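Side-chain contacts in WYL1 (Ruminococcus sp., PDB 6OAW), which serves as an accessory protein with a WYL domain in the Type VI-D CRISPR-Cas system, where it has a modulatory role: residues S106-I109 / I110-Y113; F90-W93 / Q94-I98. All coordinates share one frame; numbering follows the deposited sequence.

Going from the N terminus, contact 2 comes first: it is the single short helix 92-96 with the residues leading into and out of it, a local winding of the chain that closes no large loop. A connection follows, and contact 1 then lies near the start of the long helix 104-122. The two are in series, neither nesting nor crossing, with centres about 12 Å apart. They meet through side chains: Ile95 and Ile98 of contact 2 pack against Lys107, Ile110 and Lys111 of contact 1, tying the short helix to the long one. Contact 1 also reaches the second subunit, through Ser106, Ile109, Ile110 and Tyr113.

Contact 1. Residues S106-I109 / I110-Y113; sequences SKEI and IKSY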
# COMPACT_ATOMS: atom_id res chain seq x y z
N SER B 106 -1.33 19.24 31.19
CA SER B 106 -1.56 19.20 29.72
C SER B 106 -1.28 17.79 29.21
O SER B 106 -2.10 17.29 28.46
CB SER B 106 -0.75 20.23 28.98
OG SER B 106 -1.21 21.51 29.35
N LYS B 107 -0.17 17.19 29.61
CA LYS B 107 0.19 15.81 29.17
C LYS B 107 -0.91 14.82 29.60
O LYS B 107 -1.28 14.00 28.79
CB LYS B 107 1.54 15.37 29.73
CG LYS B 107 2.73 16.09 29.14
CD LYS B 107 4.06 15.58 29.67
CE LYS B 107 5.24 16.32 29.05
NZ LYS B 107 6.48 16.16 29.85
N GLU B 108 -1.40 14.91 30.84
CA GLU B 108 -2.47 13.99 31.34
C GLU B 108 -3.72 14.15 30.45
O GLU B 108 -4.32 13.12 30.05
CB GLU B 108 -2.72 14.19 32.84
CG GLU B 108 -1.56 13.68 33.72
CD GLU B 108 -1.22 12.20 33.48
OE1 GLU B 108 -2.17 11.39 33.43
OE2 GLU B 108 -0.03 11.88 33.25
N ILE B 109 -4.06 15.37 30.08
CA ILE B 109 -5.23 15.60 29.18
C ILE B 109 -4.95 15.00 27.80
O ILE B 109 -5.87 14.38 27.23
CB ILE B 109 -5.60 17.08 29.16
CG1 ILE B 109 -6.21 17.47 30.52
CG2 ILE B 109 -6.55 17.39 28.01
CD1 ILE B 109 -6.15 18.94 30.81
N ILE B 110 -3.73 15.11 27.29
CA ILE B 110 -3.40 14.56 25.95
C ILE B 110 -3.43 13.03 26.06
O ILE B 110 -3.97 12.39 25.14
CB ILE B 110 -2.03 15.02 25.41
CG1 ILE B 110 -1.85 16.54 25.40
CG2 ILE B 110 -1.83 14.40 24.03
CD1 ILE B 110 -2.66 17.24 24.38
N LYS B 111 -2.77 12.49 27.08
CA LYS B 111 -2.74 11.03 27.38
C LYS B 111 -4.17 10.47 27.38
O LYS B 111 -4.39 9.50 26.65
CB LYS B 111 -2.08 10.73 28.72
CG LYS B 111 -0.56 10.70 28.74
CD LYS B 111 -0.10 9.96 30.01
CE LYS B 111 1.29 10.34 30.48
NZ LYS B 111 1.48 9.84 31.86
N SER B 112 -5.12 11.06 28.10
CA SER B 112 -6.53 10.59 28.12
C SER B 112 -7.15 10.69 26.71
O SER B 112 -7.89 9.78 26.34
CB SER B 112 -7.37 11.34 29.12
OG SER B 112 -6.78 11.25 30.39
N TYR B 113 -6.91 11.78 25.98
CA TYR B 113 -7.43 11.95 24.60
C TYR B 113 -6.92 10.80 23.73
O TYR B 113 -7.72 10.29 22.93
CB TYR B 113 -7.03 13.31 24.00
CG TYR B 113 -7.07 13.36 22.49
CD1 TYR B 113 -8.27 13.62 21.82
CD2 TYR B 113 -5.95 13.14 21.71
CE1 TYR B 113 -8.34 13.68 20.44
CE2 TYR B 113 -6.01 13.18 20.32
CZ TYR B 113 -7.21 13.47 19.68
OH TYR B 113 -7.30 13.46 18.31
O HOH W 1 -4.39 10.91 32.01
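Glu108 and Lys111 form the ionic part of this turn of helix 104-122, an i to i+3 salt bridge along an alpha-helix. Their side chains run side by side and point the same way, and the ammonium NZ of Lys111 meets OE2 of Glu108 at 2.9 Å, on the syn lone pair. The bend at chi2, -56°, turns the carboxylate of Glu108 across to the lysine, whose extended chain runs back toward the start of the helix. Aliphatic carbon follows the same path, with CE of Lys111 3.4 Å from OE2 of Glu108. Tyr152 OH adds a weak hydrogen bond to the ammonium.

The other carboxylate oxygen works through water. OE1 of Glu108 accepts a hydrogen bond from a water at 2.7 Å, and that water accepts one from OG of Ser112, so the serine one turn on is linked to the same acid.

Backbone bonds of the i to i+4 kind hold the turn beneath. The amide N of Lys111 reaches O of Lys107 at 2.7 Å and is almost straight, 174° at the hydrogen; Ser106 with Ile110, Glu108 with Ser112 and Ile109 with Tyr113 repeat the pattern.

CG1 of Ile110 lies against the backbone O of Ser106 at 3.2 Å. The apolar partners of Ile110 are outside the turn: Ile98, and Tyr113 of the second subunit. Ile109 meets Ser106 of that subunit.

With one oxygen held by an ammonium and the other by water, the carboxylate of Glu108 is probably kept ionised and limited in its rotation.

Contact 2. Residues F90-W93 / Q94-I98; sequences FVEW and QIEEI
Gln94 lies across the indole of Trp93 and reaches back to Phe90, locking the first turn of the short alpha-helix 92-96. This is the tight side. CG of Gln94 sits over one face of the six-membered ring, 3.4 Å from its centroid, a CH-pi contact only 17° off the normal. The tryptophan can offer that face because its CG stands between the backbone N and the carbonyl carbon, chi1 72°, which stands the ring out from the helix next to the Gln94 side chain. Beyond CG the glutamine is extended, and its NE2 gives a hydrogen bond to O of Phe90 at 2.8 Å. That oxygen lies almost in the amide plane of Gln94, which restrains the turn of the amide; a weak second bond runs to O of Asn88. The indole NE1 is held by O of Leu87. On another side of the turn, CG1 of Val91 approaches CG1 of Ile95 at 4.3 Å, and both side chains pack on Tyr152.

Main-chain bonds carry the helix itself: N of Ile95 to O of Val91, N of Glu96 to O of Glu92, and N of Glu97 to O of Trp93. At its start, both Val91 N and Glu92 N donate to the carboxylate of Glu153.

Whereas Gln94, Val91 and Ile95 are buried, the three glutamates are partly exposed, in two separate places. Glu97 runs beside Trp93, its OE1 3.7 Å from CZ3 of the indole, and packs on Lys117 of the second subunit. Across the helix, Glu92 and Glu96 cross with carboxylate planes 19° apart, close but not hydrogen-bonded, and OE1 of Glu96 is buried without a partner in the model. This proximity of like charges may raise the proton affinity of one acid: OE1 of Glu92 lies 2.9 Å from OE2 of Glu96.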
# COMPACT_ATOMS: atom_id res chain seq x y z
N PHE B 90 0.72 -0.70 19.41
CA PHE B 90 1.57 -0.42 20.60
C PHE B 90 1.40 1.06 20.97
O PHE B 90 1.31 1.92 20.09
CB PHE B 90 3.02 -0.85 20.35
CG PHE B 90 3.18 -2.35 20.41
CD1 PHE B 90 3.29 -3.02 21.63
CD2 PHE B 90 3.14 -3.11 19.24
CE1 PHE B 90 3.43 -4.40 21.67
CE2 PHE B 90 3.26 -4.49 19.29
CZ PHE B 90 3.42 -5.13 20.50
N VAL B 91 1.36 1.33 22.27
CA VAL B 91 0.80 2.59 22.83
C VAL B 91 1.90 3.34 23.59
O VAL B 91 1.91 4.55 23.49
CB VAL B 91 -0.45 2.35 23.70
CG1 VAL B 91 -1.15 3.66 24.01
CG2 VAL B 91 -1.45 1.40 23.06
N GLU B 92 2.79 2.65 24.30
CA GLU B 92 3.93 3.28 25.03
C GLU B 92 4.60 4.37 24.17
O GLU B 92 4.73 5.50 24.65
CB GLU B 92 4.92 2.21 25.46
CG GLU B 92 6.16 2.78 26.13
CD GLU B 92 6.14 2.75 27.63
OE1 GLU B 92 5.88 3.83 28.23
OE2 GLU B 92 6.38 1.65 28.18
N TRP B 93 5.01 4.07 22.94
CA TRP B 93 5.73 5.05 22.10
C TRP B 93 4.82 6.26 21.87
O TRP B 93 5.37 7.37 21.72
CB TRP B 93 6.26 4.46 20.79
CG TRP B 93 5.22 4.15 19.77
CD1 TRP B 93 4.59 2.94 19.60
CD2 TRP B 93 4.76 4.99 18.70
NE1 TRP B 93 3.73 3.01 18.54
CE2 TRP B 93 3.82 4.25 17.96
CE3 TRP B 93 5.06 6.30 18.28
CZ2 TRP B 93 3.17 4.77 16.84
CZ3 TRP B 93 4.41 6.83 17.18
CH2 TRP B 93 3.47 6.08 16.47
N GLN B 94 3.51 6.04 21.75
CA GLN B 94 2.57 7.12 21.37
C GLN B 94 2.40 8.05 22.57
O GLN B 94 2.25 9.23 22.34
CB GLN B 94 1.23 6.59 20.87
CG GLN B 94 1.39 5.72 19.65
CD GLN B 94 0.07 5.31 19.07
OE1 GLN B 94 -0.69 6.15 18.61
NE2 GLN B 94 -0.16 4.00 19.03
N ILE B 95 2.52 7.53 23.79
CA ILE B 95 2.51 8.35 25.03
C ILE B 95 3.84 9.11 25.10
O ILE B 95 3.78 10.33 25.30
CB ILE B 95 2.25 7.50 26.28
CG1 ILE B 95 0.91 6.79 26.17
CG2 ILE B 95 2.36 8.34 27.55
CD1 ILE B 95 -0.29 7.69 25.93
N GLU B 96 4.96 8.45 24.89
CA GLU B 96 6.31 9.07 25.00
C GLU B 96 6.54 10.11 23.89
O GLU B 96 7.34 11.02 24.11
CB GLU B 96 7.36 7.97 25.04
CG GLU B 96 7.35 7.28 26.40
CD GLU B 96 8.12 5.99 26.51
OE1 GLU B 96 8.58 5.48 25.45
OE2 GLU B 96 8.24 5.49 27.64
N GLU B 97 5.83 10.02 22.77
CA GLU B 97 5.94 10.97 21.65
C GLU B 97 5.32 12.32 22.03
O GLU B 97 5.64 13.31 21.41
CB GLU B 97 5.24 10.38 20.42
CG GLU B 97 5.33 11.24 19.19
CD GLU B 97 4.64 10.63 17.98
OE1 GLU B 97 3.46 10.27 18.09
OE2 GLU B 97 5.29 10.50 16.93
N ILE B 98 4.41 12.36 23.00
CA ILE B 98 3.75 13.64 23.41
C ILE B 98 4.83 14.69 23.72
O ILE B 98 5.76 14.42 24.49
CB ILE B 98 2.80 13.40 24.58
CG1 ILE B 98 1.68 12.44 24.19
CG2 ILE B 98 2.27 14.74 25.12
CD1 ILE B 98 0.84 11.99 25.38